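Local coordinates for protein N-acetylglucosamine 2-epimerase (Xylella fastidiosa, PDB 3GT5) that probably epimerises or isomerises sugars related to N-acetylglucosamine, as other members of the N-acylglucosamine 2-epimerase family do, at residues A[258-262]-A[385-389]; A[254-258]-A[269-273]; A[315-320]-A[334-339]; A[179-183]-A[194-198]. One frame throughout, in Å; residues are numbered along the deposited sequence.

Interaction 1 of 4, residues A[258-262]-A[385-389]; sequences LILDR and EVLNV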
loop_
_atom_site.group_PDB
_atom_site.type_symbol
_atom_site.label_atom_id
_atom_site.label_comp_id
_atom_site.label_asym_id
_atom_site.label_seq_id
_atom_site.Cartn_x
_atom_site.Cartn_y
_atom_site.Cartn_z
ATOM N N LEU A 258 2.650 -3.768 14.023
ATOM C CA LEU A 258 2.206 -5.063 14.562
ATOM C C LEU A 258 2.794 -6.260 13.764
ATOM O O LEU A 258 2.993 -7.336 14.328
ATOM C CB LEU A 258 0.674 -5.168 14.636
ATOM C CG LEU A 258 0.051 -4.652 15.941
ATOM C CD1 LEU A 258 0.232 -5.616 17.161
ATOM C CD2 LEU A 258 0.556 -3.302 16.297
ATOM N N ILE A 259 3.097 -6.063 12.508
ATOM C CA ILE A 259 3.826 -7.093 11.732
ATOM C C ILE A 259 5.282 -7.125 12.244
ATOM O O ILE A 259 5.830 -8.195 12.463
ATOM C CB ILE A 259 3.774 -6.830 10.236
ATOM C CG1 ILE A 259 2.323 -6.943 9.731
ATOM C CG2 ILE A 259 4.684 -7.851 9.480
ATOM C CD1 ILE A 259 2.107 -6.493 8.306
ATOM N N LEU A 260 5.873 -5.966 12.502
ATOM C CA LEU A 260 7.221 -5.945 13.077
ATOM C C LEU A 260 7.267 -6.661 14.417
ATOM O O LEU A 260 8.234 -7.375 14.710
ATOM C CB LEU A 260 7.735 -4.530 13.230
ATOM C CG LEU A 260 8.257 -3.912 11.938
ATOM C CD1 LEU A 260 8.200 -2.380 12.027
ATOM C CD2 LEU A 260 9.705 -4.380 11.633
ATOM N N ASP A 261 6.208 -6.492 15.218
ATOM C CA ASP A 261 6.130 -7.057 16.577
ATOM C C ASP A 261 6.101 -8.598 16.563
ATOM O O ASP A 261 6.424 -9.272 17.573
ATOM C CB ASP A 261 4.893 -6.490 17.260
ATOM C CG ASP A 261 4.618 -7.091 18.627
ATOM O OD1 ASP A 261 5.291 -6.713 19.604
ATOM O OD2 ASP A 261 3.672 -7.924 18.732
ATOM N N ARG A 262 5.639 -9.142 15.467
ATOM C CA ARG A 262 5.667 -10.573 15.198
ATOM C C ARG A 262 7.095 -11.129 15.029
ATOM O O ARG A 262 7.370 -12.293 15.403
ATOM C CB ARG A 262 4.805 -10.839 13.961
ATOM C CG ARG A 262 4.202 -12.187 13.815
ATOM C CD ARG A 262 3.529 -12.308 12.414
ATOM N NE ARG A 262 2.270 -11.558 12.376
ATOM C CZ ARG A 262 1.659 -11.064 11.298
ATOM N NH1 ARG A 262 2.163 -11.175 10.081
ATOM N NH2 ARG A 262 0.516 -10.423 11.462
ATOM N N GLU A 385 -3.696 -10.308 5.190
ATOM C CA GLU A 385 -3.114 -10.019 6.486
ATOM C C GLU A 385 -4.009 -10.542 7.630
ATOM O O GLU A 385 -3.499 -11.123 8.563
ATOM C CB GLU A 385 -2.831 -8.518 6.704
ATOM C CG GLU A 385 -1.905 -8.255 7.925
ATOM C CD GLU A 385 -0.623 -9.095 7.868
ATOM O OE1 GLU A 385 0.115 -9.041 6.825
ATOM O OE2 GLU A 385 -0.394 -9.861 8.855
ATOM N N VAL A 386 -5.323 -10.354 7.538
ATOM C CA VAL A 386 -6.211 -10.841 8.597
ATOM C C VAL A 386 -6.156 -12.356 8.650
ATOM O O VAL A 386 -6.221 -12.925 9.756
ATOM C CB VAL A 386 -7.643 -10.359 8.461
ATOM C CG1 VAL A 386 -8.510 -10.864 9.659
ATOM C CG2 VAL A 386 -7.663 -8.817 8.375
ATOM N N LEU A 387 -5.960 -13.000 7.497
ATOM C CA LEU A 387 -5.813 -14.458 7.461
ATOM C C LEU A 387 -4.596 -14.962 8.264
ATOM O O LEU A 387 -4.594 -16.112 8.691
ATOM C CB LEU A 387 -5.746 -15.014 6.041
ATOM C CG LEU A 387 -7.142 -15.020 5.371
ATOM C CD1 LEU A 387 -7.042 -15.189 3.864
ATOM C CD2 LEU A 387 -8.144 -16.037 6.064
ATOM N N ASN A 388 -3.597 -14.119 8.478
ATOM C CA ASN A 388 -2.475 -14.476 9.354
ATOM C C ASN A 388 -2.796 -14.575 10.848
ATOM O O ASN A 388 -1.978 -15.105 11.603
ATOM C CB ASN A 388 -1.322 -13.475 9.183
ATOM C CG ASN A 388 -0.597 -13.616 7.873
ATOM O OD1 ASN A 388 -0.581 -14.689 7.273
ATOM N ND2 ASN A 388 0.011 -12.516 7.404
ATOM N N VAL A 389 -3.938 -14.064 11.303
ATOM C CA VAL A 389 -4.262 -14.090 12.724
ATOM C C VAL A 389 -5.561 -14.810 13.035
ATOM O O VAL A 389 -5.987 -14.791 14.167
ATOM C CB VAL A 389 -4.319 -12.656 13.359
ATOM C CG1 VAL A 389 -2.977 -11.934 13.190
ATOM C CG2 VAL A 389 -5.477 -11.811 12.764
#
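A bend at chi3 of Arg262 (-75°) and another at chi2 of Glu385 (52°) bring a guanidinium and a carboxylate together between helix 247-263 and helix 377-387. The side chains approach from opposite directions, and Arg262 meets the acid end-on with two nitrogens that share one oxygen. NH2 of Arg262 lies 2.8 Å from OE2 of Glu385, nearly in line with the C-O bond, while Arg262 NH1 reaches the same OE2 on its syn side at 3.1 Å by a more bent bond. The acid sits at the guanidinium edge, near its plane, with the two planes 19° apart. A third donor, Asn388 ND2, comes down on Glu385 OE2 from above the carboxylate plane at 3.1 Å, almost straight. The amide of Asn388 stands steeply to the guanidinium, with its CB over one face of that group. Val389 CG1 adds a looser contact, 4.2 Å from Arg262 NH2. On the inner side the other oxygen, Glu385 OE1, rests 3.6 Å from CD1 of Ile259, where polar surface gives way to buried packing. Leu321 of helix 309-326 touches both Arg262 and Val389. The salt bridge thus ties together two helices of the helical barrel far apart in sequence, and three N-H groups converging on one oxygen would be expected to favour an ionised Glu385.

Interaction 2 of 4, residues A[254-258]-A[269-273]; sequences AKLLL and LVPVA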
loop_
_atom_site.group_PDB
_atom_site.type_symbol
_atom_site.label_atom_id
_atom_site.label_comp_id
_atom_site.label_asym_id
_atom_site.label_seq_id
_atom_site.Cartn_x
_atom_site.Cartn_y
_atom_site.Cartn_z
ATOM N N ALA A 254 0.157 1.434 12.001
ATOM C CA ALA A 254 -0.200 0.583 13.123
ATOM C C ALA A 254 -0.095 -0.896 12.721
ATOM O O ALA A 254 0.460 -1.728 13.478
ATOM C CB ALA A 254 -1.582 0.899 13.661
ATOM N N LYS A 255 -0.582 -1.216 11.531
ATOM C CA LYS A 255 -0.471 -2.568 10.978
ATOM C C LYS A 255 0.992 -2.985 10.784
ATOM O O LYS A 255 1.405 -4.090 11.185
ATOM C CB LYS A 255 -1.237 -2.638 9.664
ATOM C CG LYS A 255 -1.297 -4.031 9.000
ATOM C CD LYS A 255 -1.606 -3.982 7.502
ATOM C CE LYS A 255 -0.457 -3.448 6.701
ATOM N NZ LYS A 255 -0.880 -3.139 5.367
ATOM N N LEU A 256 1.779 -2.117 10.162
ATOM C CA LEU A 256 3.190 -2.436 9.947
ATOM C C LEU A 256 3.947 -2.635 11.260
ATOM O O LEU A 256 4.807 -3.538 11.361
ATOM C CB LEU A 256 3.868 -1.359 9.102
ATOM C CG LEU A 256 3.380 -1.207 7.674
ATOM C CD1 LEU A 256 4.134 -0.001 7.086
ATOM C CD2 LEU A 256 3.544 -2.501 6.759
ATOM N N LEU A 257 3.652 -1.827 12.281
ATOM C CA LEU A 257 4.286 -1.992 13.600
ATOM C C LEU A 257 3.892 -3.331 14.236
ATOM O O LEU A 257 4.709 -3.964 14.946
ATOM C CB LEU A 257 3.871 -0.860 14.546
ATOM C CG LEU A 257 4.325 0.526 14.153
ATOM C CD1 LEU A 257 3.777 1.597 15.144
ATOM C CD2 LEU A 257 5.859 0.626 14.086
ATOM N N LEU A 258 2.650 -3.768 14.023
ATOM C CA LEU A 258 2.206 -5.063 14.562
ATOM C C LEU A 258 2.794 -6.260 13.764
ATOM O O LEU A 258 2.993 -7.336 14.328
ATOM C CB LEU A 258 0.674 -5.168 14.636
ATOM C CG LEU A 258 0.051 -4.652 15.941
ATOM C CD1 LEU A 258 0.232 -5.616 17.161
ATOM C CD2 LEU A 258 0.556 -3.302 16.297
ATOM N N LEU A 269 6.750 -1.074 19.990
ATOM C CA LEU A 269 5.919 -1.165 18.791
ATOM C C LEU A 269 4.401 -1.077 19.062
ATOM O O LEU A 269 3.694 -0.272 18.428
ATOM C CB LEU A 269 6.251 -2.458 18.041
ATOM C CG LEU A 269 7.697 -2.556 17.544
ATOM C CD1 LEU A 269 8.031 -4.076 17.171
ATOM C CD2 LEU A 269 7.962 -1.601 16.389
ATOM N N VAL A 270 3.915 -1.877 19.996
ATOM C CA VAL A 270 2.470 -1.966 20.236
ATOM C C VAL A 270 1.917 -0.655 20.796
ATOM O O VAL A 270 0.931 -0.185 20.273
ATOM C CB VAL A 270 2.063 -3.218 21.048
ATOM C CG1 VAL A 270 0.522 -3.219 21.304
ATOM C CG2 VAL A 270 2.483 -4.464 20.340
ATOM N N PRO A 271 2.530 -0.055 21.843
ATOM C CA PRO A 271 1.973 1.195 22.355
ATOM C C PRO A 271 1.940 2.307 21.284
ATOM O O PRO A 271 0.990 3.131 21.230
ATOM C CB PRO A 271 2.923 1.587 23.501
ATOM C CG PRO A 271 3.633 0.372 23.861
ATOM C CD PRO A 271 3.592 -0.593 22.727
ATOM N N VAL A 272 2.971 2.360 20.445
ATOM C CA VAL A 272 2.967 3.352 19.351
ATOM C C VAL A 272 1.837 3.063 18.355
ATOM O O VAL A 272 1.094 3.978 17.967
ATOM C CB VAL A 272 4.334 3.474 18.667
ATOM C CG1 VAL A 272 4.256 4.312 17.385
ATOM C CG2 VAL A 272 5.374 4.068 19.603
ATOM N N ALA A 273 1.689 1.787 17.973
ATOM C CA ALA A 273 0.579 1.336 17.100
ATOM C C ALA A 273 -0.787 1.755 17.657
ATOM O O ALA A 273 -1.615 2.280 16.917
ATOM C CB ALA A 273 0.612 -0.207 16.924
#
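Ala273 N donates to Leu269 O at 2.9 Å, an ordinary helix bond, and Leu257 lies against this turn: its CD1 is 3.5 Å from Ala273 N, and its CB faces the Leu269 carbonyl. With CG of Leu257 beside its backbone N (chi1 -65°), the two methyls part company. CD1 meets Val272 CG1 at 3.6 Å, whereas CD2 runs on to CD2 of Leu269, 3.8 Å away. Helices 247-263 and 269-284 form a nearly antiparallel hairpin, their axes 8.7 Å apart at 167° over these turns, a pairing repeated around the (alpha/alpha)6 barrel of this family. Where Ala254 passes Ala273 both side chains are single methyls, CB to CB 4.1 Å, which lets the backbones draw together there. Farther along, Leu258 sends CD1 across to Val270 CG2 at 4.1 Å, the two side chains meeting at about a right angle. Helix 192-211 closes over one flank, with Ala202 and Thr206 against Leu257. Lys255 turns its back on the hairpin and makes a salt bridge with Glu314. No hydrogen bond joins the two segments, so cohesion here comes from the fit of aliphatic side chains, while the backbone amides of Leu258 and Ala273 are satisfied inside their own helices.

Interaction 3 of 4, residues A[315-320]-A[334-339]; sequences SLAAAA and WYDRLW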
loop_
_atom_site.group_PDB
_atom_site.type_symbol
_atom_site.label_atom_id
_atom_site.label_comp_id
_atom_site.label_asym_id
_atom_site.label_seq_id
_atom_site.Cartn_x
_atom_site.Cartn_y
_atom_site.Cartn_z
ATOM N N SER A 315 -7.297 0.137 7.773
ATOM C CA SER A 315 -7.758 0.298 9.103
ATOM C C SER A 315 -8.330 -0.993 9.682
ATOM O O SER A 315 -8.119 -1.300 10.857
ATOM C CB SER A 315 -8.737 1.469 9.226
ATOM O OG SER A 315 -8.091 2.667 8.832
ATOM N N LEU A 316 -9.082 -1.745 8.894
ATOM C CA LEU A 316 -9.595 -3.027 9.413
ATOM C C LEU A 316 -8.485 -4.047 9.586
ATOM O O LEU A 316 -8.539 -4.855 10.492
ATOM C CB LEU A 316 -10.798 -3.553 8.579
ATOM C CG LEU A 316 -10.605 -3.924 7.144
ATOM C CD1 LEU A 316 -10.081 -5.331 7.009
ATOM C CD2 LEU A 316 -11.911 -3.736 6.258
ATOM N N ALA A 317 -7.432 -3.990 8.765
ATOM C CA ALA A 317 -6.314 -4.920 8.936
ATOM C C ALA A 317 -5.587 -4.588 10.234
ATOM O O ALA A 317 -5.304 -5.492 11.060
ATOM C CB ALA A 317 -5.359 -4.849 7.701
ATOM N N ALA A 318 -5.329 -3.292 10.466
ATOM C CA ALA A 318 -4.748 -2.835 11.715
ATOM C C ALA A 318 -5.605 -3.245 12.939
ATOM O O ALA A 318 -5.068 -3.711 13.901
ATOM C CB ALA A 318 -4.535 -1.313 11.683
ATOM N N ALA A 319 -6.929 -3.077 12.852
ATOM C CA ALA A 319 -7.838 -3.398 13.968
ATOM C C ALA A 319 -7.761 -4.872 14.322
ATOM O O ALA A 319 -7.692 -5.204 15.492
ATOM C CB ALA A 319 -9.275 -2.973 13.630
ATOM N N ALA A 320 -7.713 -5.744 13.337
ATOM C CA ALA A 320 -7.596 -7.187 13.576
ATOM C C ALA A 320 -6.257 -7.527 14.282
ATOM O O ALA A 320 -6.230 -8.306 15.266
ATOM C CB ALA A 320 -7.789 -7.987 12.216
ATOM N N TRP A 334 -14.134 -2.324 16.249
ATOM C CA TRP A 334 -13.717 -1.457 15.123
ATOM C C TRP A 334 -13.674 -2.223 13.811
ATOM O O TRP A 334 -14.159 -1.766 12.794
ATOM C CB TRP A 334 -12.378 -0.775 15.386
ATOM C CG TRP A 334 -12.566 0.532 16.098
ATOM C CD1 TRP A 334 -12.234 0.821 17.381
ATOM C CD2 TRP A 334 -13.129 1.728 15.549
ATOM N NE1 TRP A 334 -12.566 2.115 17.672
ATOM C CE2 TRP A 334 -13.091 2.707 16.560
ATOM C CE3 TRP A 334 -13.625 2.075 14.290
ATOM C CZ2 TRP A 334 -13.568 4.000 16.363
ATOM C CZ3 TRP A 334 -14.096 3.346 14.093
ATOM C CH2 TRP A 334 -14.066 4.300 15.136
ATOM N N TYR A 335 -13.055 -3.389 13.854
ATOM C CA TYR A 335 -13.023 -4.300 12.706
ATOM C C TYR A 335 -14.407 -4.522 12.108
ATOM O O TYR A 335 -14.591 -4.401 10.903
ATOM C CB TYR A 335 -12.438 -5.635 13.147
ATOM C CG TYR A 335 -12.293 -6.668 12.066
ATOM C CD1 TYR A 335 -11.215 -6.649 11.204
ATOM C CD2 TYR A 335 -13.234 -7.678 11.904
ATOM C CE1 TYR A 335 -11.063 -7.589 10.184
ATOM C CE2 TYR A 335 -13.093 -8.612 10.885
ATOM C CZ TYR A 335 -12.018 -8.581 10.032
ATOM O OH TYR A 335 -11.907 -9.530 9.018
ATOM N N ASP A 336 -15.366 -4.830 12.972
ATOM C CA ASP A 336 -16.726 -5.145 12.543
ATOM C C ASP A 336 -17.414 -3.939 11.935
ATOM O O ASP A 336 -18.080 -4.061 10.933
ATOM C CB ASP A 336 -17.588 -5.652 13.718
ATOM C CG ASP A 336 -17.205 -7.051 14.218
ATOM O OD1 ASP A 336 -16.433 -7.825 13.596
ATOM O OD2 ASP A 336 -17.734 -7.401 15.296
ATOM N N ARG A 337 -17.252 -2.763 12.517
ATOM C CA ARG A 337 -17.927 -1.587 11.950
ATOM C C ARG A 337 -17.309 -1.109 10.639
ATOM O O ARG A 337 -18.016 -0.608 9.738
ATOM C CB ARG A 337 -18.115 -0.455 12.995
ATOM C CG ARG A 337 -16.940 0.400 13.362
ATOM C CD ARG A 337 -17.399 1.570 14.332
ATOM N NE ARG A 337 -17.973 1.092 15.606
ATOM C CZ ARG A 337 -17.309 0.785 16.741
ATOM N NH1 ARG A 337 -15.993 0.898 16.863
ATOM N NH2 ARG A 337 -17.988 0.361 17.802
ATOM N N LEU A 338 -15.988 -1.270 10.517
ATOM C CA LEU A 338 -15.301 -0.936 9.276
ATOM C C LEU A 338 -15.794 -1.858 8.170
ATOM O O LEU A 338 -16.098 -1.408 7.072
ATOM C CB LEU A 338 -13.763 -1.028 9.450
ATOM C CG LEU A 338 -13.191 0.194 10.191
ATOM C CD1 LEU A 338 -11.807 -0.129 10.756
ATOM C CD2 LEU A 338 -13.094 1.413 9.311
ATOM N N TRP A 339 -15.854 -3.159 8.457
ATOM C CA TRP A 339 -16.381 -4.079 7.439
ATOM C C TRP A 339 -17.866 -3.805 7.124
ATOM O O TRP A 339 -18.250 -3.903 5.975
ATOM C CB TRP A 339 -16.196 -5.542 7.851
ATOM C CG TRP A 339 -14.991 -6.185 7.320
ATOM C CD1 TRP A 339 -13.983 -6.769 8.031
ATOM C CD2 TRP A 339 -14.674 -6.377 5.946
ATOM N NE1 TRP A 339 -13.044 -7.289 7.174
ATOM C CE2 TRP A 339 -13.446 -7.068 5.889
ATOM C CE3 TRP A 339 -15.318 -6.054 4.747
ATOM C CZ2 TRP A 339 -12.855 -7.418 4.679
ATOM C CZ3 TRP A 339 -14.723 -6.375 3.559
ATOM C CH2 TRP A 339 -13.504 -7.056 3.527
#
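Leu316 is the bump of this contact, and the hollow it fills is walled by Tyr335 and, a turn on, Leu338 and Trp339. Its CG stands between the backbone N and carbonyl carbon (chi1 64°), a cramped rotamer for a helix, and this swings both methyls out to the indole. CD2 sits squarely over the five-membered ring of Trp339, 3.7 Å from the centroid and 11° off the normal, a CH-pi contact; Leu316 CD1 packs beside it, 3.6 Å from Trp339 NE1. In return Leu338 pushes its CD1 into the backbone between Ser315 and Leu316, 3.7 Å from Leu316 N. Elsewhere the small residues present a shallow surface: Ala319 CB is 3.8 Å from Tyr335 N, and Ala320 CB lies obliquely against Tyr335 CD1 at 3.8 Å. Helices 309-326 and 329-346 form another antiparallel hairpin of the helical barrel; the axes of these turns approach to 8.6 Å at 159°, consistent with the small alanines. Phe5 stacks on Trp339, and its main-chain oxygen accepts a hydrogen bond from Tyr335 OH. Tyr335 turns its ring edge to Leu316 O, with CD1 only 3.3 Å from that oxygen. The carbonyl also takes the helix bond from Ala320 N, and the weakly polar aromatic C-H probably adds a little electrostatic complementarity to an interface otherwise built of aliphatic and aromatic packing.

Interaction 4 of 4, residues A[179-183]-A[194-198]; sequences CEAML and YLERA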
loop_
_atom_site.group_PDB
_atom_site.type_symbol
_atom_site.label_atom_id
_atom_site.label_comp_id
_atom_site.label_asym_id
_atom_site.label_seq_id
_atom_site.Cartn_x
_atom_site.Cartn_y
_atom_site.Cartn_z
ATOM N N CYS A 179 9.089 0.264 4.227
ATOM C CA CYS A 179 9.052 -0.574 5.441
ATOM C C CYS A 179 8.267 -1.857 5.133
ATOM O O CYS A 179 8.732 -2.975 5.416
ATOM C CB CYS A 179 8.472 0.201 6.636
ATOM S SG CYS A 179 8.179 -0.742 8.117
ATOM N N GLU A 180 7.096 -1.695 4.503
ATOM C CA GLU A 180 6.282 -2.815 4.041
ATOM C C GLU A 180 7.052 -3.765 3.110
ATOM O O GLU A 180 6.971 -5.009 3.297
ATOM C CB GLU A 180 5.057 -2.241 3.310
ATOM C CG GLU A 180 4.184 -3.236 2.594
ATOM C CD GLU A 180 3.206 -2.527 1.603
ATOM O OE1 GLU A 180 3.363 -1.290 1.358
ATOM O OE2 GLU A 180 2.282 -3.178 1.045
ATOM N N ALA A 181 7.785 -3.199 2.127
ATOM C CA ALA A 181 8.561 -3.997 1.175
ATOM C C ALA A 181 9.697 -4.709 1.857
ATOM O O ALA A 181 9.984 -5.860 1.501
ATOM C CB ALA A 181 9.123 -3.135 -0.000
ATOM N N MET A 182 10.313 -4.060 2.860
ATOM C CA MET A 182 11.417 -4.674 3.579
ATOM C C MET A 182 10.956 -5.839 4.445
ATOM O O MET A 182 11.655 -6.860 4.526
ATOM C CB MET A 182 12.232 -3.656 4.371
ATOM C CG MET A 182 13.053 -2.715 3.500
ATOM S SD MET A 182 14.364 -3.496 2.450
ATOM C CE MET A 182 14.880 -1.986 1.536
ATOM N N LEU A 183 9.755 -5.718 5.037
ATOM C CA LEU A 183 9.147 -6.824 5.743
ATOM C C LEU A 183 8.867 -8.008 4.810
ATOM O O LEU A 183 9.180 -9.161 5.147
ATOM C CB LEU A 183 7.878 -6.387 6.467
ATOM C CG LEU A 183 8.050 -5.481 7.680
ATOM C CD1 LEU A 183 6.715 -4.771 8.075
ATOM C CD2 LEU A 183 8.657 -6.252 8.853
ATOM N N TYR A 194 17.095 -6.850 5.849
ATOM C CA TYR A 194 15.794 -6.319 5.452
ATOM C C TYR A 194 14.875 -6.037 6.603
ATOM O O TYR A 194 14.230 -4.983 6.607
ATOM C CB TYR A 194 15.114 -7.276 4.460
ATOM C CG TYR A 194 15.876 -7.535 3.223
ATOM C CD1 TYR A 194 16.496 -6.506 2.508
ATOM C CD2 TYR A 194 15.984 -8.831 2.722
ATOM C CE1 TYR A 194 17.168 -6.737 1.351
ATOM C CE2 TYR A 194 16.641 -9.071 1.541
ATOM C CZ TYR A 194 17.249 -8.021 0.849
ATOM O OH TYR A 194 17.907 -8.241 -0.364
ATOM N N LEU A 195 14.797 -6.960 7.577
ATOM C CA LEU A 195 13.982 -6.764 8.771
ATOM C C LEU A 195 14.477 -5.572 9.606
ATOM O O LEU A 195 13.681 -4.757 10.119
ATOM C CB LEU A 195 13.994 -8.032 9.621
ATOM C CG LEU A 195 13.214 -7.995 10.909
ATOM C CD1 LEU A 195 11.693 -7.625 10.651
ATOM C CD2 LEU A 195 13.406 -9.370 11.721
ATOM N N GLU A 196 15.811 -5.459 9.697
ATOM C CA GLU A 196 16.401 -4.397 10.483
ATOM C C GLU A 196 16.194 -3.020 9.820
ATOM O O GLU A 196 15.947 -2.019 10.514
ATOM C CB GLU A 196 17.866 -4.675 10.756
ATOM C CG GLU A 196 18.029 -5.951 11.640
ATOM C CD GLU A 196 17.729 -5.840 13.130
ATOM O OE1 GLU A 196 17.439 -4.742 13.672
ATOM O OE2 GLU A 196 17.791 -6.919 13.799
ATOM N N ARG A 197 16.238 -2.984 8.515
ATOM C CA ARG A 197 15.969 -1.718 7.800
ATOM C C ARG A 197 14.516 -1.345 7.983
ATOM O O ARG A 197 14.177 -0.157 8.150
ATOM C CB ARG A 197 16.355 -1.839 6.352
ATOM C CG ARG A 197 16.123 -0.610 5.511
ATOM C CD ARG A 197 16.848 0.609 6.022
ATOM N NE ARG A 197 18.284 0.420 6.181
ATOM C CZ ARG A 197 19.207 0.615 5.245
ATOM N NH1 ARG A 197 18.899 0.956 3.994
ATOM N NH2 ARG A 197 20.491 0.441 5.574
ATOM N N ALA A 198 13.634 -2.334 7.920
ATOM C CA ALA A 198 12.205 -2.037 8.210
ATOM C C ALA A 198 12.002 -1.420 9.560
ATOM O O ALA A 198 11.222 -0.460 9.738
ATOM C CB ALA A 198 11.324 -3.321 8.058
#
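The Tyr194 ring is met by the sulfur of Met182 from an oblique direction, neither flat over the face nor in the plane: SD is 4.8 Å from the ring centroid, 62° off the normal, with Tyr194 CD1 its closest ring atom at 3.7 Å. This is a Met-aromatic contact in a helical hairpin of the (alpha/alpha)6 barrel, formed by helices 172-189 and 192-211. Trp141 of helix 133-147 also meets the Tyr194 ring, at a steep inclination, and touches Met182, so the thioether is set among aromatic groups. The bend at chi2 of Met182 (-63°) carries SD toward the tyrosine, and the two side chains cross at about a right angle. Nearer the main chains, each CB meets the other's carbonyl: Met182 CB is 3.3 Å from Tyr194 O, and Tyr194 CB is 3.5 Å from Met182 O. The axes of these two turns pass at 8.0 Å and run nearly antiparallel, their directions 157° apart. Ala198 suits that close approach: its lone methyl slots between the side chains of Met182 and Leu183, with CB 3.8 Å from Met182 CB, and rests against Cys179 O. Arg197 lends the hairpin only the aliphatic part of its chain; its guanidinium leads away to a salt bridge with Glu145 and a cation-pi contact with Trp149. At the far side Leu183 and Leu195 slant across one another, Leu183 CD2 meeting Leu195 CD1 at 3.8 Å.

How the interactions relate
Interactions 2, 3 and 4 are buried hairpin contacts, each between antiparallel helices that follow one another in sequence, and each has an alanine where the backbones come close. Interaction 2 is wholly aliphatic, interaction 3 leans on tryptophan and tyrosine, and interaction 4 on sulfur. Interaction 1 lies at the surface, joins segments 123 residues apart, and is the one whose two segments are joined by a salt bridge. Helix 247-263 serves both interactions 1 and 2, which share Leu258, and its neighbouring turns touch both other hairpins: Leu260 packs on Leu183 and Leu195 of interaction 4, Lys255 on Ala317 of interaction 3. Interactions 3 and 4 themselves do not touch, their nearest atoms being about 10 Å apart.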